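Local coordinates for nitrate reductase (Ulva prolifera, PDB 5YLY), which probably passes electrons from NADH through its bound FAD toward the reduction of nitrate to nitrite, the first step of nitrate assimilation, at residues A35-E40 with G133-V138; M70-K75 with G121-I126; R88-T93 with L104-Y109. All blocks are in the same frame, centred on the assembly; numbering follows the deposited sequence. Where two conformers were deposited one is given.

How the interactions relate
From the N terminus, strand 34-43 comes first and pairs with strand 135-142 in interaction 1, closing the longest loop across the FAD-binding barrel. Inside that loop, strand 69-75 meets the start of helix 122-129 in interaction 2, which lays the helix against the sheet. Interaction 3 is nested deeper still: strands 85-90 and 101-107, with the loops that follow them, approach each other around the flavin. The three loops lie one within another and none cross. Interactions 1 and 2 touch through K75 and E137 and through I72 and V136; interactions 2 and 3 touch through the backbones of I72 and R88 and share FAD.

Interaction 1. Residues A35-E40 with G133-V138; sequences AAELKE and GDTVEV
E37 lays the aliphatic part of its side chain over the backbone of G133, with E37 CG 3.6 Å from G133 O. The two segments are antiparallel neighbours in the six-stranded barrel that forms the FAD-binding half of this ferredoxin-reductase-like flavoprotein. CG of E37 stands anti to the backbone N (chi1 -169°) and the chain then runs on extended, which carries the carboxylate past G133 to K39, whose NZ makes a weak salt bridge with E37 OE2 at 3.4 Å. If an alanine stood here, K39 would probably lose this carboxylate and the G133 carbonyl its aliphatic cover.

E37 and T135 form a non-hydrogen-bonded pair. The methyl of T135 does the touching: T135 CG2 lies 4.0 Å from E37 CA and almost as near to its CB; a beta-branched residue suits a strand and here gives its neighbour an apolar surface. On the other face of the sheet, A36 is small and buried. Its CB meets V138 CG2 at 3.9 Å and V136 CG2 more loosely. A36 and V136 both pack against F53 of strand 48-54, on the face of the sheet that also carries V138.

A36 and V136 are a hydrogen-bonded pair, each N donating to the other's O. E137 turns its polar end away to R73 and K75 of the next strand. Just before T135, at G133, the positive phi (104°) would jam a CB against the preceding carbonyl, so glycine is the natural choice. G133 N donates to L38 O at 2.9 Å, and L38 N reaches D134 O at 2.8 Å, in a bond that is almost perfectly straight at 178°.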
loop_
_atom_site.group_PDB
_atom_site.type_symbol
_atom_site.label_atom_id
_atom_site.label_comp_id
_atom_site.label_asym_id
_atom_site.label_seq_id
_atom_site.Cartn_x
_atom_site.Cartn_y
_atom_site.Cartn_z
ATOM N N ALA A 35 -20.877 -7.098 -4.642
ATOM C CA ALA A 35 -21.324 -5.774 -4.213
ATOM C C ALA A 35 -20.920 -5.483 -2.755
ATOM O O ALA A 35 -20.965 -6.375 -1.913
ATOM C CB ALA A 35 -22.827 -5.677 -4.374
ATOM N N ALA A 36 -20.510 -4.249 -2.473
ATOM C CA ALA A 36 -20.161 -3.828 -1.110
ATOM C C ALA A 36 -20.810 -2.468 -0.926
ATOM O O ALA A 36 -20.658 -1.594 -1.779
ATOM C CB ALA A 36 -18.651 -3.709 -0.956
ATOM N N GLU A 37 -21.522 -2.287 0.185
ATOM C CA GLU A 37 -22.238 -1.057 0.459
ATOM C C GLU A 37 -21.436 -0.105 1.314
ATOM O O GLU A 37 -20.862 -0.522 2.319
ATOM C CB GLU A 37 -23.565 -1.403 1.146
ATOM C CG GLU A 37 -24.514 -0.223 1.243
ATOM C CD GLU A 37 -25.789 -0.578 1.977
ATOM O OE1 GLU A 37 -26.682 -1.184 1.345
ATOM O OE2 GLU A 37 -25.867 -0.317 3.199
ATOM N N LEU A 38 -21.430 1.172 0.951
ATOM C CA LEU A 38 -20.714 2.172 1.734
ATOM C C LEU A 38 -21.443 2.400 3.061
ATOM O O LEU A 38 -22.620 2.765 3.067
ATOM C CB LEU A 38 -20.606 3.478 0.933
ATOM C CG LEU A 38 -19.732 4.591 1.575
ATOM C CD1 LEU A 38 -18.283 4.095 1.847
ATOM C CD2 LEU A 38 -19.723 5.864 0.684
ATOM N N LYS A 39 -20.733 2.175 4.178
ATOM C CA LYS A 39 -21.254 2.325 5.544
ATOM C C LYS A 39 -20.869 3.653 6.194
ATOM O O LYS A 39 -21.650 4.180 6.969
ATOM C CB LYS A 39 -20.825 1.141 6.444
ATOM C CG LYS A 39 -21.285 -0.238 5.926
ATOM C CD LYS A 39 -22.806 -0.364 5.971
ATOM C CE LYS A 39 -23.263 -1.756 5.546
ATOM N NZ LYS A 39 -24.686 -1.997 5.917
ATOM N N GLU A 40 -19.660 4.184 5.905
ATOM C CA GLU A 40 -19.196 5.463 6.443
ATOM C C GLU A 40 -18.239 6.061 5.466
ATOM O O GLU A 40 -17.531 5.316 4.814
ATOM C CB GLU A 40 -18.436 5.276 7.794
ATOM C CG GLU A 40 -19.275 4.641 8.892
ATOM C CD GLU A 40 -18.613 4.612 10.255
ATOM O OE1 GLU A 40 -18.180 3.529 10.717
ATOM O OE2 GLU A 40 -18.521 5.695 10.863
ATOM N N GLY A 133 -24.655 4.242 1.695
ATOM C CA GLY A 133 -25.756 3.456 1.138
ATOM C C GLY A 133 -25.528 3.094 -0.321
ATOM O O GLY A 133 -26.172 2.171 -0.829
ATOM N N ASP A 134 -24.616 3.817 -1.018
ATOM C CA ASP A 134 -24.276 3.516 -2.421
ATOM C C ASP A 134 -23.376 2.281 -2.424
ATOM O O ASP A 134 -22.752 1.967 -1.400
ATOM C CB ASP A 134 -23.525 4.695 -3.082
ATOM C CG ASP A 134 -24.360 5.933 -3.315
ATOM O OD1 ASP A 134 -25.598 5.868 -3.089
ATOM O OD2 ASP A 134 -23.774 6.989 -3.707
ATOM N N THR A 135 -23.281 1.597 -3.568
ATOM C CA THR A 135 -22.466 0.389 -3.645
ATOM C C THR A 135 -21.379 0.461 -4.698
ATOM O O THR A 135 -21.438 1.272 -5.620
ATOM C CB THR A 135 -23.374 -0.829 -3.956
ATOM O OG1 THR A 135 -23.964 -0.632 -5.248
ATOM C CG2 THR A 135 -24.459 -1.051 -2.898
ATOM N N VAL A 136 -20.383 -0.426 -4.561
ATOM C CA VAL A 136 -19.319 -0.637 -5.540
ATOM C C VAL A 136 -19.233 -2.146 -5.730
ATOM O O VAL A 136 -19.777 -2.906 -4.923
ATOM C CB VAL A 136 -17.936 -0.066 -5.136
ATOM C CG1 VAL A 136 -17.973 1.453 -4.960
ATOM C CG2 VAL A 136 -17.363 -0.792 -3.897
ATOM N N GLU A 137 -18.525 -2.586 -6.765
ATOM C CA GLU A 137 -18.312 -4.015 -6.969
ATOM C C GLU A 137 -16.885 -4.316 -6.685
ATOM O O GLU A 137 -16.008 -3.526 -7.023
ATOM C CB GLU A 137 -18.725 -4.458 -8.376
ATOM C CG GLU A 137 -20.227 -4.582 -8.491
ATOM C CD GLU A 137 -20.723 -5.134 -9.808
ATOM O OE1 GLU A 137 -19.992 -5.021 -10.817
ATOM O OE2 GLU A 137 -21.859 -5.662 -9.834
ATOM N N VAL A 138 -16.642 -5.455 -6.017
ATOM C CA VAL A 138 -15.299 -5.831 -5.583
ATOM C C VAL A 138 -14.886 -7.180 -6.135
ATOM O O VAL A 138 -15.593 -8.164 -5.925
ATOM C CB VAL A 138 -15.198 -5.805 -4.025
ATOM C CG1 VAL A 138 -13.759 -6.008 -3.572
ATOM C CG2 VAL A 138 -15.750 -4.492 -3.462
#

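Interaction 2. Residues M70-K75 with G121-I126; sequences MLIRKK and GKFSQI. With FAD (flavin-adenine dinucleotide), chain C.
F123 and I72 cross at about a right angle, the far end of the phenyl ring meeting the isoleucine's methyl branch, with F123 CE2 3.8 Å from I72 CG2. A chi1 of -157° turns the ring off the helix and toward the strand. It lies obliquely to the strand backbone, and F123 CZ comes to 3.6 Å from I72 O. A long, flat apolar group suits a place where the helix axis runs 10.0 Å from that of the strand.

K74 flanks the ring with its aliphatic part, K74 CB being 4.1 Å from F123 CE1, and its CD passes I126 CG2 at 4.4 Å. Its ammonium group then bends away to the carbonyl of T135, so the lysine offers methylenes to the helix and a charge to the neighbouring strand.

In the FAD-binding barrel, helix 122-129 lies against the sheet and points its N terminus at the diphosphate of the cofactor. The amides of the first helical turn have no carbonyl one turn earlier within the helix to bond to, and three of them in a row turn to the phosphates: K122 N donates to FAD O1A at 2.9 Å, F123 N to FAD O1P at 2.8 Å, and S124 N to FAD O2P. The hydroxyl of S124 adds a second bond to that last oxygen, S124 OG to FAD O2P being 2.7 Å, and also accepts from Y109 N. The helix end would probably favour the negative phosphates further. G121, at the N-cap, must lack a side chain, since a CB would run into FAD O2P. Q125 folds back over it, its NE2 donating to G121 O from above the carbonyl plane, with the oxygen in the plane of the glutamine amide.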
loop_
_atom_site.group_PDB
_atom_site.type_symbol
_atom_site.label_atom_id
_atom_site.label_comp_id
_atom_site.label_asym_id
_atom_site.label_seq_id
_atom_site.Cartn_x
_atom_site.Cartn_y
_atom_site.Cartn_z
ATOM N N MET A 70 -7.408 -5.792 -4.145
ATOM C CA MET A 70 -8.720 -6.000 -4.766
ATOM C C MET A 70 -8.938 -5.017 -5.900
ATOM O O MET A 70 -8.307 -3.961 -5.925
ATOM C CB MET A 70 -9.843 -5.794 -3.722
ATOM C CG MET A 70 -9.846 -4.413 -3.106
ATOM S SD MET A 70 -10.997 -4.048 -1.727
ATOM C CE MET A 70 -11.030 -5.584 -0.912
ATOM N N LEU A 71 -9.858 -5.337 -6.800
ATOM C CA LEU A 71 -10.219 -4.408 -7.857
ATOM C C LEU A 71 -11.588 -3.892 -7.482
ATOM O O LEU A 71 -12.495 -4.667 -7.150
ATOM C CB LEU A 71 -10.254 -5.115 -9.238
ATOM C CG LEU A 71 -8.945 -5.754 -9.652
ATOM C CD1 LEU A 71 -9.117 -6.494 -10.992
ATOM C CD2 LEU A 71 -7.833 -4.721 -9.747
ATOM N N ILE A 72 -11.733 -2.588 -7.473
ATOM C CA ILE A 72 -13.012 -1.995 -7.111
ATOM C C ILE A 72 -13.550 -1.283 -8.331
ATOM O O ILE A 72 -12.793 -0.582 -9.005
ATOM C CB ILE A 72 -12.839 -1.031 -5.922
ATOM C CG1 ILE A 72 -12.320 -1.822 -4.679
ATOM C CG2 ILE A 72 -14.150 -0.288 -5.619
ATOM C CD1 ILE A 72 -11.855 -1.061 -3.595
ATOM N N ARG A 73 -14.838 -1.465 -8.603
ATOM C CA ARG A 73 -15.427 -0.845 -9.794
ATOM C C ARG A 73 -16.816 -0.313 -9.563
ATOM O O ARG A 73 -17.506 -0.733 -8.625
ATOM C CB ARG A 73 -15.416 -1.817 -10.993
ATOM C CG ARG A 73 -16.463 -2.897 -10.933
ATOM C CD ARG A 73 -16.365 -3.843 -12.124
ATOM N NE ARG A 73 -17.611 -4.572 -12.260
ATOM C CZ ARG A 73 -17.960 -5.256 -13.346
ATOM N NH1 ARG A 73 -19.137 -5.865 -13.403
ATOM N NH2 ARG A 73 -17.128 -5.348 -14.377
ATOM N N LYS A 74 -17.254 0.579 -10.474
ATOM C CA LYS A 74 -18.600 1.103 -10.459
ATOM C C LYS A 74 -18.999 1.529 -11.859
ATOM O O LYS A 74 -18.191 2.104 -12.599
ATOM C CB LYS A 74 -18.778 2.288 -9.479
ATOM C CG LYS A 74 -20.251 2.487 -9.099
ATOM C CD LYS A 74 -20.489 3.563 -8.065
ATOM C CE LYS A 74 -21.969 3.909 -7.926
ATOM N NZ LYS A 74 -22.820 2.744 -7.538
ATOM N N LYS A 75 -20.259 1.258 -12.187
ATOM C CA LYS A 75 -20.878 1.670 -13.454
ATOM C C LYS A 75 -21.458 3.062 -13.192
ATOM O O LYS A 75 -22.276 3.233 -12.275
ATOM C CB LYS A 75 -22.013 0.708 -13.849
ATOM C CG LYS A 75 -21.631 -0.600 -14.507
ATOM C CD LYS A 75 -21.692 -1.760 -13.523
ATOM C CE LYS A 75 -20.310 -2.140 -13.047
ATOM N NZ LYS A 75 -20.269 -2.450 -11.598
ATOM N N GLY A 121 -8.605 12.869 -11.130
ATOM C CA GLY A 121 -8.614 11.415 -11.206
ATOM C C GLY A 121 -10.030 10.904 -11.327
ATOM O O GLY A 121 -10.899 11.300 -10.544
ATOM N N LYS A 122 -10.281 10.035 -12.326
ATOM C CA LYS A 122 -11.624 9.520 -12.606
ATOM C C LYS A 122 -12.290 8.758 -11.432
ATOM O O LYS A 122 -13.360 9.165 -10.977
ATOM C CB LYS A 122 -11.605 8.666 -13.886
ATOM C CG LYS A 122 -12.991 8.313 -14.422
ATOM C CD LYS A 122 -13.016 8.169 -15.940
ATOM C CE LYS A 122 -12.317 6.941 -16.481
ATOM N NZ LYS A 122 -12.262 6.957 -17.976
ATOM N N PHE A 123 -11.688 7.652 -10.979
ATOM C CA PHE A 123 -12.280 6.811 -9.956
ATOM C C PHE A 123 -12.200 7.387 -8.538
ATOM O O PHE A 123 -13.163 7.199 -7.776
ATOM C CB PHE A 123 -11.710 5.399 -10.012
ATOM C CG PHE A 123 -12.638 4.385 -9.389
ATOM C CD1 PHE A 123 -13.890 4.123 -9.951
ATOM C CD2 PHE A 123 -12.291 3.738 -8.204
ATOM C CE1 PHE A 123 -14.765 3.213 -9.353
ATOM C CE2 PHE A 123 -13.152 2.803 -7.628
ATOM C CZ PHE A 123 -14.377 2.536 -8.216
ATOM N N SER A 124 -11.103 8.094 -8.172
ATOM C CA SER A 124 -11.065 8.698 -6.825
ATOM C C SER A 124 -12.198 9.751 -6.655
ATOM O O SER A 124 -12.787 9.825 -5.577
ATOM C CB SER A 124 -9.691 9.263 -6.481
ATOM O OG SER A 124 -9.293 10.252 -7.414
ATOM N N GLN A 125 -12.562 10.498 -7.733
ATOM C CA GLN A 125 -13.683 11.448 -7.650
ATOM C C GLN A 125 -15.019 10.681 -7.634
ATOM O O GLN A 125 -15.947 11.090 -6.936
ATOM C CB GLN A 125 -13.645 12.494 -8.780
ATOM C CG GLN A 125 -12.450 13.407 -8.692
ATOM C CD GLN A 125 -12.374 14.338 -9.878
ATOM O OE1 GLN A 125 -12.855 15.463 -9.827
ATOM N NE2 GLN A 125 -11.741 13.905 -10.963
ATOM N N ILE A 126 -15.106 9.533 -8.355
ATOM C CA ILE A 126 -16.319 8.710 -8.309
ATOM C C ILE A 126 -16.554 8.270 -6.862
ATOM O O ILE A 126 -17.666 8.413 -6.352
ATOM C CB ILE A 126 -16.251 7.512 -9.295
ATOM C CG1 ILE A 126 -16.468 8.015 -10.746
ATOM C CG2 ILE A 126 -17.286 6.423 -8.929
ATOM C CD1 ILE A 126 -15.980 7.017 -11.821
HETATM P PA FAD C . -6.814 8.402 -12.964
HETATM O O1A FAD C . -7.988 8.917 -13.709
HETATM O O2A FAD C . -6.475 6.956 -13.244
HETATM O O5B FAD C . -5.559 9.389 -13.263
HETATM C C5B FAD C . -4.253 8.836 -13.532
HETATM C C4B FAD C . -3.203 9.549 -12.715
HETATM O O4B FAD C . -3.242 10.973 -12.958
HETATM C C3B FAD C . -3.337 9.429 -11.204
HETATM O O3B FAD C . -2.885 8.165 -10.724
HETATM C C2B FAD C . -2.480 10.601 -10.720
HETATM O O2B FAD C . -1.105 10.254 -10.605
HETATM C C1B FAD C . -2.686 11.646 -11.835
HETATM N N9A FAD C . -3.558 12.763 -11.467
HETATM C C8A FAD C . -4.826 13.003 -11.931
HETATM N N7A FAD C . -5.397 14.062 -11.406
HETATM C C5A FAD C . -4.441 14.549 -10.528
HETATM C C6A FAD C . -4.448 15.624 -9.613
HETATM N N6A FAD C . -5.544 16.317 -9.292
HETATM N N1A FAD C . -3.316 15.861 -8.911
HETATM C C2A FAD C . -2.269 15.043 -9.080
HETATM N N3A FAD C . -2.167 13.968 -9.870
HETATM C C4A FAD C . -3.294 13.772 -10.570
HETATM N N1 FAD C . -4.836 4.501 -4.313
HETATM C C2 FAD C . -5.326 4.987 -3.129
HETATM O O2 FAD C . -5.707 6.165 -3.044
HETATM N N3 FAD C . -5.400 4.142 -2.010
HETATM C C4 FAD C . -5.002 2.807 -1.971
HETATM O O4 FAD C . -5.186 2.131 -0.978
HETATM C C4X FAD C . -4.451 2.309 -3.229
HETATM N N5 FAD C . -4.015 1.073 -3.270
HETATM C C5X FAD C . -3.453 0.613 -4.463
HETATM C C6 FAD C . -2.954 -0.696 -4.510
HETATM C C7 FAD C . -2.386 -1.205 -5.678
HETATM C C7M FAD C . -1.835 -2.609 -5.668
HETATM C C8 FAD C . -2.308 -0.385 -6.838
HETATM C C8M FAD C . -1.742 -0.920 -8.140
HETATM C C9 FAD C . -2.784 0.924 -6.784
HETATM C C9A FAD C . -3.361 1.428 -5.610
HETATM N N10 FAD C . -3.890 2.755 -5.532
HETATM C C10 FAD C . -4.420 3.239 -4.353
HETATM C "C1'" FAD C . -4.023 3.609 -6.727
HETATM C "C2'" FAD C . -5.364 3.427 -7.439
HETATM O "O2'" FAD C . -5.405 2.177 -8.130
HETATM C "C3'" FAD C . -5.662 4.549 -8.435
HETATM O "O3'" FAD C . -4.636 4.609 -9.417
HETATM C "C4'" FAD C . -5.892 5.919 -7.791
HETATM O "O4'" FAD C . -7.046 5.848 -6.953
HETATM C "C5'" FAD C . -6.074 7.039 -8.796
HETATM O "O5'" FAD C . -7.048 6.627 -9.779
HETATM P P FAD C . -8.044 7.686 -10.469
HETATM O O1P FAD C . -9.026 6.955 -11.303
HETATM O O2P FAD C . -8.591 8.644 -9.440
HETATM O O3P FAD C . -7.038 8.506 -11.385
#

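Interaction 3. Residues R88-T93 with L104-Y109; sequences RAYTPT and LVVKIY. With FAD (flavin-adenine dinucleotide), chain C.
CG of Y90 is anti to its carbonyl carbon (chi1 -66°), which swings the ring toward V106, and V106, with CG1 opposite its backbone N (chi1 -179°), sends CG1 toward FAD O2 and lays CG2 4.0 Å from Y90 CE1. L104 reaches in beside them: its CD2 sits 3.9 Å from Y90 CB and also touches P92, whose ring lies side by side with the leucine and points the same way. T93 and V105 cross at about a right angle, with methyl against methyl. Branched aliphatic groups suit this buried seam between the two segments.

R88-A89-Y90-T91 is the RxYT signature of ferredoxin-reductase-type flavoproteins, and each residue grips FAD differently. R88 bends at chi2 to bring its guanidinium to the diphosphate, with only weak, angled bonds to FAD O1P and O2A. A89 O accepts from the ribityl O2' hydroxyl. Y90 OH pairs with FAD O4' at 2.8 Å, while the ring turns its edge to the flavin N3. T91 N donates to FAD N5 across 3.3 Å.

Segment 104-109 holds the pyrimidine end. N3-H of FAD donates a hydrogen bond to V105 O at 2.8 Å, nearly straight at 169°, and K107 N donates to FAD O2 at 3.0 Å. A water accepts from V105 N and lies 2.7 Å from both FAD O4 and T91 O, joining the segments. Further out, the Y109 ring is sandwiched between K107 CG and the ribose carbon FAD C2B, which stands over its centre.

Backbone groups meet N3, O2 and N5 directly and O4 through the water, and the amide of K107 at O2 would probably ease the negative charge that builds up on the N1-C2 side when the flavin is reduced.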
loop_
_atom_site.group_PDB
_atom_site.type_symbol
_atom_site.label_atom_id
_atom_site.label_comp_id
_atom_site.label_asym_id
_atom_site.label_seq_id
_atom_site.Cartn_x
_atom_site.Cartn_y
_atom_site.Cartn_z
ATOM N N ARG A 88 -10.363 0.333 -10.483
ATOM C CA ARG A 88 -9.007 0.614 -10.013
ATOM C C ARG A 88 -8.653 -0.384 -8.922
ATOM O O ARG A 88 -9.557 -0.882 -8.234
ATOM C CB ARG A 88 -8.848 2.053 -9.469
ATOM C CG ARG A 88 -9.090 3.176 -10.477
ATOM C CD ARG A 88 -8.032 3.283 -11.565
ATOM N NE ARG A 88 -8.265 4.451 -12.421
ATOM C CZ ARG A 88 -8.933 4.456 -13.577
ATOM N NH1 ARG A 88 -9.469 3.337 -14.053
ATOM N NH2 ARG A 88 -9.082 5.581 -14.257
ATOM N N ALA A 89 -7.350 -0.638 -8.742
ATOM C CA ALA A 89 -6.824 -1.498 -7.688
ATOM C C ALA A 89 -6.732 -0.731 -6.361
ATOM O O ALA A 89 -6.361 0.431 -6.366
ATOM C CB ALA A 89 -5.439 -1.988 -8.063
ATOM N N TYR A 90 -7.045 -1.389 -5.233
ATOM C CA TYR A 90 -6.906 -0.800 -3.885
ATOM C C TYR A 90 -6.468 -1.869 -2.915
ATOM O O TYR A 90 -6.920 -3.026 -2.993
ATOM C CB TYR A 90 -8.200 -0.132 -3.356
ATOM C CG TYR A 90 -8.570 1.070 -4.178
ATOM C CD1 TYR A 90 -7.954 2.309 -3.961
ATOM C CD2 TYR A 90 -9.439 0.954 -5.264
ATOM C CE1 TYR A 90 -8.200 3.394 -4.800
ATOM C CE2 TYR A 90 -9.736 2.056 -6.072
ATOM C CZ TYR A 90 -9.070 3.252 -5.874
ATOM O OH TYR A 90 -9.305 4.283 -6.755
ATOM N N THR A 91 -5.600 -1.479 -1.999
ATOM C CA THR A 91 -5.233 -2.336 -0.878
ATOM C C THR A 91 -5.892 -1.681 0.319
ATOM O O THR A 91 -5.489 -0.584 0.741
ATOM C CB THR A 91 -3.740 -2.508 -0.671
ATOM O OG1 THR A 91 -3.165 -3.083 -1.836
ATOM C CG2 THR A 91 -3.436 -3.432 0.542
ATOM N N PRO A 92 -6.902 -2.331 0.914
ATOM C CA PRO A 92 -7.555 -1.713 2.094
ATOM C C PRO A 92 -6.583 -1.562 3.253
ATOM O O PRO A 92 -5.559 -2.256 3.312
ATOM C CB PRO A 92 -8.609 -2.758 2.507
ATOM C CG PRO A 92 -8.810 -3.588 1.311
ATOM C CD PRO A 92 -7.521 -3.620 0.550
ATOM N N THR A 93 -6.897 -0.638 4.179
ATOM C CA THR A 93 -6.059 -0.466 5.363
ATOM C C THR A 93 -6.488 -1.417 6.487
ATOM O O THR A 93 -5.974 -1.333 7.613
ATOM C CB THR A 93 -6.064 0.989 5.806
ATOM O OG1 THR A 93 -7.418 1.400 6.029
ATOM C CG2 THR A 93 -5.392 1.896 4.790
ATOM N N LEU A 104 -10.958 1.671 3.045
ATOM C CA LEU A 104 -10.058 2.086 1.978
ATOM C C LEU A 104 -9.626 3.486 2.337
ATOM O O LEU A 104 -10.482 4.319 2.629
ATOM C CB LEU A 104 -10.754 2.192 0.600
ATOM C CG LEU A 104 -11.416 0.987 0.028
ATOM C CD1 LEU A 104 -12.018 1.376 -1.327
ATOM C CD2 LEU A 104 -10.404 -0.206 -0.113
ATOM N N VAL A 105 -8.327 3.769 2.251
ATOM C CA VAL A 105 -7.844 5.142 2.429
ATOM C C VAL A 105 -7.479 5.581 1.025
ATOM O O VAL A 105 -6.644 4.946 0.379
ATOM C CB VAL A 105 -6.678 5.195 3.449
ATOM C CG1 VAL A 105 -5.958 6.540 3.395
ATOM C CG2 VAL A 105 -7.208 4.917 4.843
ATOM N N VAL A 106 -8.173 6.619 0.509
ATOM C CA VAL A 106 -8.042 7.028 -0.873
ATOM C C VAL A 106 -7.630 8.489 -1.007
ATOM O O VAL A 106 -8.270 9.379 -0.449
ATOM C CB VAL A 106 -9.345 6.702 -1.703
ATOM C CG1 VAL A 106 -9.205 7.106 -3.175
ATOM C CG2 VAL A 106 -9.745 5.217 -1.587
ATOM N N LYS A 107 -6.586 8.728 -1.797
ATOM C CA LYS A 107 -6.175 10.091 -2.157
ATOM C C LYS A 107 -7.143 10.560 -3.273
ATOM O O LYS A 107 -7.244 9.913 -4.325
ATOM C CB LYS A 107 -4.721 10.075 -2.682
ATOM C CG LYS A 107 -4.221 11.460 -3.158
ATOM C CD LYS A 107 -4.000 12.437 -2.029
ATOM C CE LYS A 107 -2.908 13.432 -2.398
ATOM N NZ LYS A 107 -2.486 14.225 -1.211
ATOM N N ILE A 108 -7.860 11.669 -3.044
ATOM C CA ILE A 108 -8.817 12.198 -4.028
ATOM C C ILE A 108 -8.115 13.171 -4.950
ATOM O O ILE A 108 -7.590 14.183 -4.493
ATOM C CB ILE A 108 -10.092 12.814 -3.348
ATOM C CG1 ILE A 108 -10.660 11.924 -2.202
ATOM C CG2 ILE A 108 -11.179 13.140 -4.392
ATOM C CD1 ILE A 108 -11.042 10.461 -2.538
ATOM N N TYR A 109 -8.063 12.838 -6.248
ATOM C CA TYR A 109 -7.421 13.683 -7.262
ATOM C C TYR A 109 -8.505 14.537 -7.844
ATOM O O TYR A 109 -9.245 14.119 -8.742
ATOM C CB TYR A 109 -6.715 12.832 -8.326
ATOM C CG TYR A 109 -5.518 12.079 -7.805
ATOM C CD1 TYR A 109 -4.366 12.752 -7.400
ATOM C CD2 TYR A 109 -5.508 10.689 -7.763
ATOM C CE1 TYR A 109 -3.250 12.059 -6.934
ATOM C CE2 TYR A 109 -4.402 9.986 -7.288
ATOM C CZ TYR A 109 -3.271 10.674 -6.888
ATOM O OH TYR A 109 -2.184 9.977 -6.418
HETATM P PA FAD C . -6.814 8.402 -12.964
HETATM O O1A FAD C . -7.988 8.917 -13.709
HETATM O O2A FAD C . -6.475 6.956 -13.244
HETATM O O5B FAD C . -5.559 9.389 -13.263
HETATM C C5B FAD C . -4.253 8.836 -13.532
HETATM C C4B FAD C . -3.203 9.549 -12.715
HETATM O O4B FAD C . -3.242 10.973 -12.958
HETATM C C3B FAD C . -3.337 9.429 -11.204
HETATM O O3B FAD C . -2.885 8.165 -10.724
HETATM C C2B FAD C . -2.480 10.601 -10.720
HETATM O O2B FAD C . -1.105 10.254 -10.605
HETATM C C1B FAD C . -2.686 11.646 -11.835
HETATM N N9A FAD C . -3.558 12.763 -11.467
HETATM C C8A FAD C . -4.826 13.003 -11.931
HETATM N N7A FAD C . -5.397 14.062 -11.406
HETATM C C5A FAD C . -4.441 14.549 -10.528
HETATM C C6A FAD C . -4.448 15.624 -9.613
HETATM N N6A FAD C . -5.544 16.317 -9.292
HETATM N N1A FAD C . -3.316 15.861 -8.911
HETATM C C2A FAD C . -2.269 15.043 -9.080
HETATM N N3A FAD C . -2.167 13.968 -9.870
HETATM C C4A FAD C . -3.294 13.772 -10.570
HETATM N N1 FAD C . -4.836 4.501 -4.313
HETATM C C2 FAD C . -5.326 4.987 -3.129
HETATM O O2 FAD C . -5.707 6.165 -3.044
HETATM N N3 FAD C . -5.400 4.142 -2.010
HETATM C C4 FAD C . -5.002 2.807 -1.971
HETATM O O4 FAD C . -5.186 2.131 -0.978
HETATM C C4X FAD C . -4.451 2.309 -3.229
HETATM N N5 FAD C . -4.015 1.073 -3.270
HETATM C C5X FAD C . -3.453 0.613 -4.463
HETATM C C6 FAD C . -2.954 -0.696 -4.510
HETATM C C7 FAD C . -2.386 -1.205 -5.678
HETATM C C7M FAD C . -1.835 -2.609 -5.668
HETATM C C8 FAD C . -2.308 -0.385 -6.838
HETATM C C8M FAD C . -1.742 -0.920 -8.140
HETATM C C9 FAD C . -2.784 0.924 -6.784
HETATM C C9A FAD C . -3.361 1.428 -5.610
HETATM N N10 FAD C . -3.890 2.755 -5.532
HETATM C C10 FAD C . -4.420 3.239 -4.353
HETATM C "C1'" FAD C . -4.023 3.609 -6.727
HETATM C "C2'" FAD C . -5.364 3.427 -7.439
HETATM O "O2'" FAD C . -5.405 2.177 -8.130
HETATM C "C3'" FAD C . -5.662 4.549 -8.435
HETATM O "O3'" FAD C . -4.636 4.609 -9.417
HETATM C "C4'" FAD C . -5.892 5.919 -7.791
HETATM O "O4'" FAD C . -7.046 5.848 -6.953
HETATM C "C5'" FAD C . -6.074 7.039 -8.796
HETATM O "O5'" FAD C . -7.048 6.627 -9.779
HETATM P P FAD C . -8.044 7.686 -10.469
HETATM O O1P FAD C . -9.026 6.955 -11.303
HETATM O O2P FAD C . -8.591 8.644 -9.440
HETATM O O3P FAD C . -7.038 8.506 -11.385
HETATM O O HOH W 1 -6.751 1.784 1.166
#